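Local coordinates for protein DNA photolyase (PDB 4U63) that probably repairs ultraviolet-damaged DNA, as a class III photolyase that uses a flavin cofactor and a folate antenna to split cyclobutane pyrimidine dimers with light, at residues R300-C303 and Y304-F308; N402-V406 and A407-A411; A131-Q134 and K135-D139. All coordinates share one frame; numbering follows the deposited sequence.

Contact 1. Residues R300-C303 and Y304-F308. With FAD (flavin-adenine dinucleotide), chain C.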
loop_
_atom_site.group_PDB
_atom_site.type_symbol
_atom_site.label_atom_id
_atom_site.label_comp_id
_atom_site.label_asym_id
_atom_site.label_seq_id
_atom_site.Cartn_x
_atom_site.Cartn_y
_atom_site.Cartn_z
ATOM N N ARG A 300 -7.427 4.337 -4.944
ATOM C CA ARG A 300 -7.249 3.044 -4.254
ATOM C C ARG A 300 -8.424 2.100 -4.557
ATOM O O ARG A 300 -8.225 0.934 -4.924
ATOM C CB ARG A 300 -7.052 3.247 -2.740
ATOM C CG ARG A 300 -7.055 1.966 -1.910
ATOM C CD ARG A 300 -6.673 2.243 -0.459
ATOM N NE ARG A 300 -6.801 1.051 0.385
ATOM C CZ ARG A 300 -7.923 0.619 0.961
ATOM N NH1 ARG A 300 -9.081 1.281 0.829
ATOM N NH2 ARG A 300 -7.894 -0.486 1.697
ATOM N N GLU A 301 -9.645 2.627 -4.433
ATOM C CA GLU A 301 -10.857 1.868 -4.775
ATOM C C GLU A 301 -10.794 1.326 -6.191
ATOM O O GLU A 301 -11.099 0.150 -6.443
ATOM C CB GLU A 301 -12.098 2.748 -4.637
ATOM C CG GLU A 301 -12.360 3.248 -3.222
ATOM C CD GLU A 301 -12.832 2.157 -2.287
ATOM O OE1 GLU A 301 -13.660 1.293 -2.697
ATOM O OE2 GLU A 301 -12.384 2.169 -1.120
ATOM N N PHE A 302 -10.407 2.198 -7.122
ATOM C CA PHE A 302 -10.370 1.837 -8.526
ATOM C C PHE A 302 -9.349 0.730 -8.782
ATOM O O PHE A 302 -9.608 -0.187 -9.563
ATOM C CB PHE A 302 -10.067 3.075 -9.367
ATOM C CG PHE A 302 -10.188 2.861 -10.846
ATOM C CD1 PHE A 302 -11.346 2.313 -11.400
ATOM C CD2 PHE A 302 -9.151 3.252 -11.713
ATOM C CE1 PHE A 302 -11.457 2.125 -12.778
ATOM C CE2 PHE A 302 -9.269 3.076 -13.082
ATOM C CZ PHE A 302 -10.426 2.507 -13.618
ATOM N N CYS A 303 -8.189 0.811 -8.125
ATOM C CA CYS A 303 -7.176 -0.247 -8.259
ATOM C C CYS A 303 -7.737 -1.610 -7.833
ATOM O O CYS A 303 -7.504 -2.629 -8.509
ATOM C CB CYS A 303 -5.917 0.102 -7.467
ATOM S SG CYS A 303 -4.990 1.494 -8.160
ATOM N N TYR A 304 -8.484 -1.630 -6.723
ATOM C CA TYR A 304 -9.138 -2.859 -6.260
ATOM C C TYR A 304 -10.236 -3.329 -7.230
ATOM O O TYR A 304 -10.422 -4.529 -7.418
ATOM C CB TYR A 304 -9.668 -2.709 -4.828
ATOM C CG TYR A 304 -8.616 -3.020 -3.791
ATOM C CD1 TYR A 304 -8.436 -4.319 -3.335
ATOM C CD2 TYR A 304 -7.786 -2.028 -3.280
ATOM C CE1 TYR A 304 -7.468 -4.623 -2.402
ATOM C CE2 TYR A 304 -6.815 -2.329 -2.342
ATOM C CZ TYR A 304 -6.670 -3.627 -1.904
ATOM O OH TYR A 304 -5.721 -3.960 -0.985
ATOM N N HIS A 305 -10.949 -2.379 -7.837
ATOM C CA HIS A 305 -11.956 -2.709 -8.861
ATOM C C HIS A 305 -11.318 -3.449 -10.030
ATOM O O HIS A 305 -11.825 -4.482 -10.497
ATOM C CB HIS A 305 -12.637 -1.426 -9.349
ATOM C CG HIS A 305 -13.907 -1.666 -10.074
ATOM N ND1 HIS A 305 -15.088 -1.954 -9.431
ATOM C CD2 HIS A 305 -14.186 -1.673 -11.392
ATOM C CE1 HIS A 305 -16.041 -2.134 -10.321
ATOM N NE2 HIS A 305 -15.522 -1.957 -11.516
ATOM N N LEU A 306 -10.204 -2.904 -10.508
ATOM C CA LEU A 306 -9.470 -3.491 -11.624
ATOM C C LEU A 306 -8.898 -4.863 -11.268
ATOM O O LEU A 306 -8.958 -5.788 -12.080
ATOM C CB LEU A 306 -8.348 -2.545 -12.081
ATOM C CG LEU A 306 -8.788 -1.213 -12.696
ATOM C CD1 LEU A 306 -7.564 -0.426 -13.098
ATOM C CD2 LEU A 306 -9.710 -1.386 -13.894
ATOM N N LEU A 307 -8.359 -5.002 -10.059
ATOM C CA LEU A 307 -7.840 -6.301 -9.603
ATOM C C LEU A 307 -8.943 -7.362 -9.523
ATOM O O LEU A 307 -8.745 -8.517 -9.934
ATOM C CB LEU A 307 -7.137 -6.168 -8.255
ATOM C CG LEU A 307 -6.506 -7.449 -7.706
ATOM C CD1 LEU A 307 -5.368 -7.943 -8.601
ATOM C CD2 LEU A 307 -6.018 -7.229 -6.290
ATOM N N PHE A 308 -10.110 -6.972 -9.016
ATOM C CA PHE A 308 -11.257 -7.883 -8.987
ATOM C C PHE A 308 -11.615 -8.394 -10.382
ATOM O O PHE A 308 -11.871 -9.579 -10.578
ATOM C CB PHE A 308 -12.491 -7.224 -8.388
ATOM C CG PHE A 308 -13.715 -8.077 -8.504
ATOM C CD1 PHE A 308 -14.003 -9.032 -7.540
ATOM C CD2 PHE A 308 -14.555 -7.962 -9.604
ATOM C CE1 PHE A 308 -15.117 -9.840 -7.654
ATOM C CE2 PHE A 308 -15.662 -8.774 -9.725
ATOM C CZ PHE A 308 -15.945 -9.711 -8.746
HETATM P PA FAD C . -2.066 10.760 -0.408
HETATM O O1A FAD C . -1.741 11.708 -1.518
HETATM O O2A FAD C . -2.225 11.300 0.974
HETATM O O5B FAD C . -3.358 9.936 -0.883
HETATM C C5B FAD C . -4.275 9.352 0.050
HETATM C C4B FAD C . -4.480 7.867 -0.214
HETATM O O4B FAD C . -5.010 7.640 -1.519
HETATM C C3B FAD C . -3.204 7.060 -0.157
HETATM O O3B FAD C . -2.805 6.773 1.194
HETATM C C2B FAD C . -3.575 5.837 -0.967
HETATM O O2B FAD C . -4.303 4.888 -0.185
HETATM C C1B FAD C . -4.485 6.404 -2.027
HETATM N N9A FAD C . -3.804 6.709 -3.306
HETATM C C8A FAD C . -3.250 7.886 -3.646
HETATM N N7A FAD C . -2.741 7.844 -4.894
HETATM C C5A FAD C . -2.989 6.612 -5.388
HETATM C C6A FAD C . -2.705 5.918 -6.647
HETATM N N6A FAD C . -2.056 6.556 -7.642
HETATM N N1A FAD C . -3.117 4.635 -6.752
HETATM C C2A FAD C . -3.758 3.999 -5.745
HETATM N N3A FAD C . -4.047 4.588 -4.566
HETATM C C4A FAD C . -3.688 5.868 -4.341
HETATM N N1 FAD C . -0.071 2.924 -3.373
HETATM C C2 FAD C . -0.249 2.006 -2.398
HETATM O O2 FAD C . -1.073 2.280 -1.496
HETATM N N3 FAD C . 0.427 0.829 -2.387
HETATM C C4 FAD C . 1.320 0.502 -3.355
HETATM O O4 FAD C . 1.933 -0.597 -3.349
HETATM C C4X FAD C . 1.571 1.466 -4.446
HETATM N N5 FAD C . 2.468 1.242 -5.451
HETATM C C5X FAD C . 2.643 2.155 -6.450
HETATM C C6 FAD C . 3.533 1.918 -7.490
HETATM C C7 FAD C . 3.730 2.853 -8.511
HETATM C C7M FAD C . 4.705 2.576 -9.633
HETATM C C8 FAD C . 2.984 4.130 -8.490
HETATM C C8M FAD C . 3.152 5.176 -9.571
HETATM C C9 FAD C . 2.107 4.372 -7.467
HETATM C C9A FAD C . 1.890 3.450 -6.439
HETATM N N10 FAD C . 0.978 3.714 -5.375
HETATM C C10 FAD C . 0.802 2.735 -4.382
HETATM C "C1'" FAD C . 0.154 4.928 -5.330
HETATM C "C2'" FAD C . 0.651 6.156 -4.599
HETATM O "O2'" FAD C . 1.947 6.511 -5.095
HETATM C "C3'" FAD C . 0.666 5.963 -3.095
HETATM O "O3'" FAD C . -0.613 5.548 -2.624
HETATM C "C4'" FAD C . 1.059 7.282 -2.430
HETATM O "O4'" FAD C . 2.421 7.570 -2.736
HETATM C "C5'" FAD C . 0.872 7.167 -0.931
HETATM O "O5'" FAD C . 1.235 8.378 -0.252
HETATM P P FAD C . 0.125 9.122 0.641
HETATM O O1P FAD C . 0.772 10.292 1.296
HETATM O O2P FAD C . -0.542 8.143 1.566
HETATM O O3P FAD C . -0.929 9.603 -0.472
HETATM O O HOH W 1 -6.057 -2.540 1.803
#
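Tyr304 OH is gripped from two sides of its surroundings: a water donates to it at 3.1 Å, and Asp395 bonds it as well. The same water accepts from Arg300 NH2 at 2.8 Å, lying in the guanidinium plane, and so joins the polar ends of two residues one helical turn apart. Gln149 O takes Arg300 NH1, which ties the arginine to a neighbouring part of the chain. Between these ends Tyr304 CE2 lies over one face of the guanidinium. Nearer the backbone the tyrosine turns its ring edge to Arg300 O, with CD2 3.4 Å from that oxygen, which also receives the Tyr304 N-H.

On another flank Phe302 O accepts the backbone N-H of Leu306 at 2.9 Å, and the same turn brings their side chains together. With CG anti to the backbone N (chi1 -172°), the ring lies beside the carbonyl carbon, on the side where Leu306 follows. Leu306 CG sits almost straight above its middle, 4.2 Å from the centroid, in a CH-pi contact. The broad apolar face thus takes the leucine CG and both methyls, and this buried flank packs against Trp405 of helix 398-407.

Arg300 and Cys303 line the flavin-adenine dinucleotide. The extended arginine chain passes the ribose, with CD 3.6 Å from FAD O2B, while Cys303 SG rests 3.7 Å from FAD C2A of the adenine. Small and weakly polar, the thiol suits this close fit. The arrangement belongs to the adenosine side of the flavin pocket in the helical FAD-binding domain of photolyases.

Contact 2. Residues N402-V406 and A407-A411. With FAD (flavin-adenine dinucleotide), chain C.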
loop_
_atom_site.group_PDB
_atom_site.type_symbol
_atom_site.label_atom_id
_atom_site.label_comp_id
_atom_site.label_asym_id
_atom_site.label_seq_id
_atom_site.Cartn_x
_atom_site.Cartn_y
_atom_site.Cartn_z
ATOM N N ASN A 402 -0.767 0.515 -10.808
ATOM C CA ASN A 402 0.055 1.670 -11.162
ATOM C C ASN A 402 1.214 1.316 -12.087
ATOM O O ASN A 402 1.489 2.044 -13.025
ATOM C CB ASN A 402 0.524 2.419 -9.907
ATOM C CG ASN A 402 -0.569 3.300 -9.322
ATOM O OD1 ASN A 402 -0.790 4.409 -9.804
ATOM N ND2 ASN A 402 -1.257 2.815 -8.303
ATOM N N TRP A 403 1.877 0.193 -11.837
ATOM C CA TRP A 403 2.912 -0.287 -12.766
ATOM C C TRP A 403 2.355 -0.504 -14.181
ATOM O O TRP A 403 2.979 -0.091 -15.168
ATOM C CB TRP A 403 3.585 -1.557 -12.238
ATOM C CG TRP A 403 4.647 -1.252 -11.218
ATOM C CD1 TRP A 403 4.521 -1.283 -9.867
ATOM C CD2 TRP A 403 5.987 -0.850 -11.494
ATOM N NE1 TRP A 403 5.714 -0.920 -9.267
ATOM C CE2 TRP A 403 6.628 -0.642 -10.251
ATOM C CE3 TRP A 403 6.710 -0.630 -12.680
ATOM C CZ2 TRP A 403 7.956 -0.250 -10.160
ATOM C CZ3 TRP A 403 8.023 -0.235 -12.595
ATOM C CH2 TRP A 403 8.640 -0.043 -11.337
ATOM N N GLN A 404 1.179 -1.121 -14.284
ATOM C CA GLN A 404 0.563 -1.338 -15.602
ATOM C C GLN A 404 0.231 -0.027 -16.329
ATOM O O GLN A 404 0.426 0.070 -17.543
ATOM C CB GLN A 404 -0.669 -2.241 -15.508
ATOM C CG GLN A 404 -0.315 -3.681 -15.147
ATOM C CD GLN A 404 -0.793 -4.716 -16.168
ATOM O OE1 GLN A 404 -0.813 -4.465 -17.367
ATOM N NE2 GLN A 404 -1.153 -5.884 -15.685
ATOM N N TRP A 405 -0.246 0.980 -15.597
ATOM C CA TRP A 405 -0.529 2.292 -16.213
ATOM C C TRP A 405 0.748 2.942 -16.733
ATOM O O TRP A 405 0.773 3.454 -17.846
ATOM C CB TRP A 405 -1.245 3.239 -15.244
ATOM C CG TRP A 405 -2.678 2.880 -14.989
ATOM C CD1 TRP A 405 -3.607 2.447 -15.911
ATOM C CD2 TRP A 405 -3.362 2.939 -13.739
ATOM N NE1 TRP A 405 -4.815 2.229 -15.295
ATOM C CE2 TRP A 405 -4.697 2.523 -13.968
ATOM C CE3 TRP A 405 -2.985 3.308 -12.442
ATOM C CZ2 TRP A 405 -5.639 2.454 -12.945
ATOM C CZ3 TRP A 405 -3.925 3.232 -11.433
ATOM C CH2 TRP A 405 -5.237 2.815 -11.690
ATOM N N VAL A 406 1.819 2.901 -15.938
ATOM C CA VAL A 406 3.097 3.457 -16.391
ATOM C C VAL A 406 3.610 2.695 -17.633
ATOM O O VAL A 406 4.174 3.299 -18.550
ATOM C CB VAL A 406 4.160 3.472 -15.273
ATOM C CG1 VAL A 406 5.479 4.030 -15.804
ATOM C CG2 VAL A 406 3.689 4.331 -14.108
ATOM N N ALA A 407 3.380 1.385 -17.653
ATOM C CA ALA A 407 3.805 0.502 -18.756
ATOM C C ALA A 407 2.988 0.647 -20.044
ATOM O O ALA A 407 3.378 0.105 -21.081
ATOM C CB ALA A 407 3.778 -0.948 -18.294
ATOM N N GLY A 408 1.853 1.343 -19.983
ATOM C CA GLY A 408 1.045 1.607 -21.164
ATOM C C GLY A 408 -0.185 0.734 -21.355
ATOM O O GLY A 408 -0.790 0.796 -22.414
ATOM N N SER A 409 -0.559 -0.068 -20.351
ATOM C CA SER A 409 -1.812 -0.875 -20.407
ATOM C C SER A 409 -2.953 -0.220 -19.601
ATOM O O SER A 409 -2.746 0.179 -18.479
ATOM C CB SER A 409 -1.597 -2.277 -19.857
ATOM O OG SER A 409 -0.870 -3.089 -20.756
ATOM N N GLY A 410 -4.144 -0.125 -20.195
ATOM C CA GLY A 410 -5.312 0.418 -19.508
ATOM C C GLY A 410 -5.793 1.728 -20.097
ATOM O O GLY A 410 -5.016 2.491 -20.670
ATOM N N ALA A 411 -7.080 2.006 -19.921
ATOM C CA ALA A 411 -7.681 3.236 -20.433
ATOM C C ALA A 411 -7.057 4.483 -19.847
ATOM O O ALA A 411 -6.994 5.514 -20.515
ATOM C CB ALA A 411 -9.185 3.248 -20.186
HETATM P PA FAD C . -2.066 10.760 -0.408
HETATM O O1A FAD C . -1.741 11.708 -1.518
HETATM O O2A FAD C . -2.225 11.300 0.974
HETATM O O5B FAD C . -3.358 9.936 -0.883
HETATM C C5B FAD C . -4.275 9.352 0.050
HETATM C C4B FAD C . -4.480 7.867 -0.214
HETATM O O4B FAD C . -5.010 7.640 -1.519
HETATM C C3B FAD C . -3.204 7.060 -0.157
HETATM O O3B FAD C . -2.805 6.773 1.194
HETATM C C2B FAD C . -3.575 5.837 -0.967
HETATM O O2B FAD C . -4.303 4.888 -0.185
HETATM C C1B FAD C . -4.485 6.404 -2.027
HETATM N N9A FAD C . -3.804 6.709 -3.306
HETATM C C8A FAD C . -3.250 7.886 -3.646
HETATM N N7A FAD C . -2.741 7.844 -4.894
HETATM C C5A FAD C . -2.989 6.612 -5.388
HETATM C C6A FAD C . -2.705 5.918 -6.647
HETATM N N6A FAD C . -2.056 6.556 -7.642
HETATM N N1A FAD C . -3.117 4.635 -6.752
HETATM C C2A FAD C . -3.758 3.999 -5.745
HETATM N N3A FAD C . -4.047 4.588 -4.566
HETATM C C4A FAD C . -3.688 5.868 -4.341
HETATM N N1 FAD C . -0.071 2.924 -3.373
HETATM C C2 FAD C . -0.249 2.006 -2.398
HETATM O O2 FAD C . -1.073 2.280 -1.496
HETATM N N3 FAD C . 0.427 0.829 -2.387
HETATM C C4 FAD C . 1.320 0.502 -3.355
HETATM O O4 FAD C . 1.933 -0.597 -3.349
HETATM C C4X FAD C . 1.571 1.466 -4.446
HETATM N N5 FAD C . 2.468 1.242 -5.451
HETATM C C5X FAD C . 2.643 2.155 -6.450
HETATM C C6 FAD C . 3.533 1.918 -7.490
HETATM C C7 FAD C . 3.730 2.853 -8.511
HETATM C C7M FAD C . 4.705 2.576 -9.633
HETATM C C8 FAD C . 2.984 4.130 -8.490
HETATM C C8M FAD C . 3.152 5.176 -9.571
HETATM C C9 FAD C . 2.107 4.372 -7.467
HETATM C C9A FAD C . 1.890 3.450 -6.439
HETATM N N10 FAD C . 0.978 3.714 -5.375
HETATM C C10 FAD C . 0.802 2.735 -4.382
HETATM C "C1'" FAD C . 0.154 4.928 -5.330
HETATM C "C2'" FAD C . 0.651 6.156 -4.599
HETATM O "O2'" FAD C . 1.947 6.511 -5.095
HETATM C "C3'" FAD C . 0.666 5.963 -3.095
HETATM O "O3'" FAD C . -0.613 5.548 -2.624
HETATM C "C4'" FAD C . 1.059 7.282 -2.430
HETATM O "O4'" FAD C . 2.421 7.570 -2.736
HETATM C "C5'" FAD C . 0.872 7.167 -0.931
HETATM O "O5'" FAD C . 1.235 8.378 -0.252
HETATM P P FAD C . 0.125 9.122 0.641
HETATM O O1P FAD C . 0.772 10.292 1.296
HETATM O O2P FAD C . -0.542 8.143 1.566
HETATM O O3P FAD C . -0.929 9.603 -0.472
HETATM O O HOH W 2 1.237 -3.440 -19.120
#
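Gln404 and Ser409 face each other where helix 398-407 ends. Gln404 is bent at its second torsion, which brings OE1 to 3.4 Å from Ser409 CB; a water then donates to Gln404 OE1 at 2.9 Å and lies 2.7 Å from Ser409 OG. The amide is well occupied: Gln404 NE2 gives to the carbonyls of Leu313 and Lys316, and OE1 also accepts from Trp318 N. Glutamine suits the place because it can donate and accept at once.

The backbone closes in a Schellman motif. Ser409 N bonds Gln404 O at 3.0 Å, and Gly408 N bonds Trp405 O from above that carbonyl's plane. Gly408, with phi at 101°, turns the chain out of the helix, a conformation natural to glycine. Trp405 CG stands beside the backbone N, anti to the carbonyl carbon, and the indole reaches helix 287-309 at Phe302, Cys303 and Leu306. Gly410 CA lies near the indole plane, at its edge; positive phi and the nearness of Trp405 CD1 both suit a glycine.

On the cofactor side, Asn402 CG takes the same position about its first torsion (chi1 -78°), and chi2 turns the amide so that both its ends meet the adenine. ND2 donates to FAD N1A at 3.0 Å in a nearly straight bond (166°); its other bond goes to Ser398 O, one turn earlier. OD1 accepts from FAD N6A at 3.3 Å. Trp403 offers one indole face to the flavin methyl C7M, 3.6 Å above the ring plane and toward its rim. The donor and acceptor of Asn402 thus match the adenine edge, while its CB touches flavin C8, consistent with a residue that holds the folded cofactor's two ring systems close together.

Contact 3. Residues A131-Q134 and K135-D139. With SO4 (sulfate ion), chain E.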
loop_
_atom_site.group_PDB
_atom_site.type_symbol
_atom_site.label_atom_id
_atom_site.label_comp_id
_atom_site.label_asym_id
_atom_site.label_seq_id
_atom_site.Cartn_x
_atom_site.Cartn_y
_atom_site.Cartn_z
ATOM N N ALA A 131 -13.496 -20.692 0.247
ATOM C CA ALA A 131 -13.326 -22.139 0.415
ATOM C C ALA A 131 -13.416 -22.534 1.885
ATOM O O ALA A 131 -14.088 -23.501 2.240
ATOM C CB ALA A 131 -12.002 -22.595 -0.176
ATOM N N LEU A 132 -12.744 -21.761 2.731
ATOM C CA LEU A 132 -12.715 -22.016 4.156
ATOM C C LEU A 132 -14.105 -21.888 4.761
ATOM O O LEU A 132 -14.520 -22.732 5.569
ATOM C CB LEU A 132 -11.750 -21.047 4.830
ATOM C CG LEU A 132 -11.594 -21.176 6.336
ATOM C CD1 LEU A 132 -11.067 -22.543 6.736
ATOM C CD2 LEU A 132 -10.674 -20.074 6.811
ATOM N N LYS A 133 -14.819 -20.838 4.353
ATOM C CA LYS A 133 -16.173 -20.567 4.828
ATOM C C LYS A 133 -17.106 -21.736 4.536
ATOM O O LYS A 133 -17.855 -22.167 5.418
ATOM C CB LYS A 133 -16.695 -19.284 4.186
ATOM C CG LYS A 133 -18.074 -18.851 4.631
ATOM C CD LYS A 133 -18.345 -17.406 4.248
ATOM C CE LYS A 133 -18.444 -17.227 2.741
ATOM N NZ LYS A 133 -18.776 -15.819 2.388
ATOM N N GLN A 134 -17.054 -22.260 3.308
ATOM C CA GLN A 134 -17.885 -23.407 2.949
ATOM C C GLN A 134 -17.547 -24.651 3.781
ATOM O O GLN A 134 -18.448 -25.370 4.207
ATOM C CB GLN A 134 -17.762 -23.729 1.454
ATOM C CG GLN A 134 -18.725 -24.807 0.966
ATOM C CD GLN A 134 -20.178 -24.420 1.170
ATOM O OE1 GLN A 134 -20.624 -23.391 0.672
ATOM N NE2 GLN A 134 -20.919 -25.238 1.904
ATOM N N LYS A 135 -16.261 -24.912 3.991
ATOM C CA LYS A 135 -15.843 -26.078 4.784
ATOM C C LYS A 135 -16.325 -25.979 6.224
ATOM O O LYS A 135 -16.812 -26.955 6.776
ATOM C CB LYS A 135 -14.322 -26.246 4.775
ATOM C CG LYS A 135 -13.778 -26.847 3.488
ATOM C CD LYS A 135 -12.263 -26.871 3.512
ATOM C CE LYS A 135 -11.674 -27.130 2.135
ATOM N NZ LYS A 135 -11.819 -28.542 1.693
ATOM N N LEU A 136 -16.190 -24.800 6.825
ATOM C CA LEU A 136 -16.628 -24.607 8.199
ATOM C C LEU A 136 -18.153 -24.688 8.312
ATOM O O LEU A 136 -18.670 -25.324 9.237
ATOM C CB LEU A 136 -16.094 -23.280 8.760
ATOM C CG LEU A 136 -14.563 -23.187 8.918
ATOM C CD1 LEU A 136 -14.172 -21.838 9.501
ATOM C CD2 LEU A 136 -14.001 -24.310 9.782
ATOM N N ARG A 137 -18.864 -24.060 7.375
ATOM C CA ARG A 137 -20.332 -24.117 7.357
ATOM C C ARG A 137 -20.851 -25.536 7.167
ATOM O O ARG A 137 -21.853 -25.914 7.775
ATOM C CB ARG A 137 -20.908 -23.188 6.296
ATOM C CG ARG A 137 -20.839 -21.722 6.684
ATOM C CD ARG A 137 -21.292 -20.833 5.545
ATOM N NE ARG A 137 -21.460 -19.441 5.975
ATOM C CZ ARG A 137 -21.685 -18.413 5.155
ATOM N NH1 ARG A 137 -21.767 -18.593 3.834
ATOM N NH2 ARG A 137 -21.826 -17.192 5.655
ATOM N N ASP A 138 -20.162 -26.317 6.337
ATOM C CA ASP A 138 -20.505 -27.722 6.122
ATOM C C ASP A 138 -20.413 -28.547 7.415
ATOM O O ASP A 138 -21.093 -29.536 7.548
ATOM C CB ASP A 138 -19.614 -28.351 5.032
ATOM C CG ASP A 138 -20.003 -27.916 3.608
ATOM O OD1 ASP A 138 -21.067 -27.284 3.433
ATOM O OD2 ASP A 138 -19.236 -28.207 2.657
ATOM N N ASP A 139 -19.573 -28.124 8.362
ATOM C CA ASP A 139 -19.502 -28.790 9.671
ATOM C C ASP A 139 -20.333 -28.081 10.749
ATOM O O ASP A 139 -20.138 -28.311 11.938
ATOM C CB ASP A 139 -18.035 -28.949 10.108
ATOM C CG ASP A 139 -17.362 -30.169 9.471
ATOM O OD1 ASP A 139 -18.015 -31.210 9.304
ATOM O OD2 ASP A 139 -16.163 -30.062 9.143
HETATM S S SO4 E . -21.173 -13.678 4.597
HETATM O O1 SO4 E . -21.983 -14.804 4.097
HETATM O O2 SO4 E . -21.336 -13.510 6.051
HETATM O O3 SO4 E . -19.761 -13.967 4.274
HETATM O O4 SO4 E . -21.607 -12.429 3.936
HETATM O O HOH W 3 -21.809 -16.491 1.881
HETATM O O HOH W 4 -20.604 -20.985 2.138
#
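Lys133 and Arg137, one helical turn apart, run side by side and point the same way. Lys133 CD packs on one face of the Arg137 guanidinium, 3.5 Å above its centre. The lysine chain bends at its third torsion (chi3 67°) while over that face, which turns NZ toward the sulfate.

Hydrogen bonds to the sulfate form a second group. Lys133 NZ donates to sulfate O3 at 2.8 Å, and Arg137 NH2 reaches sulfate O1 at 2.9 Å in the guanidinium plane. A water accepts from Lys133 NZ and Arg137 NH1 and donates a hydrogen bond to sulfate O1. Arg137 NH2 has a further partner in Val143 O.

Among side-chain hydrogen bonds within the helix, Gln134 NE2 meets Asp138 OD1 at 2.6 Å in a short, bent bond (134°) that comes from above the carboxylate plane. A second water donates to Gln134 OE1 and accepts from Arg137 NH1.

Apolar packing is left to Leu132 CG and Leu136 CD1, 4.1 Å apart, on the flank toward strand 142-146 and helix 99-110.

Long, flexible lysine and arginine chains can pack their aliphatic parts and still bring their charged ends to one anion. With Ser145 and Arg119 they form an anion-binding spot, occupied here by a sulfate probably from the crystallisation liquor.

How the contacts relate
Contact 3 comes first along the chain, on helix 123-138 of the beta-alpha-beta unit between strands 114-118 and 142-146 of the parallel sheet. Contact 1 follows on helix 287-309 and contact 2 at the end of helix 398-407, both in the FAD-binding domain. Their centres lie about 13 Å apart, and the two helices pack directly: Leu306 CD1 meets Trp405 CZ2 at 3.5 Å, and Cys303 SG lies 3.8 Å from Trp405 CH2. Together they help to wall the flavin pocket. Contact 3 stands apart, its centre about 27 Å from that of contact 1 and 38 Å from that of contact 2, on the separate alpha/beta part of the enzyme.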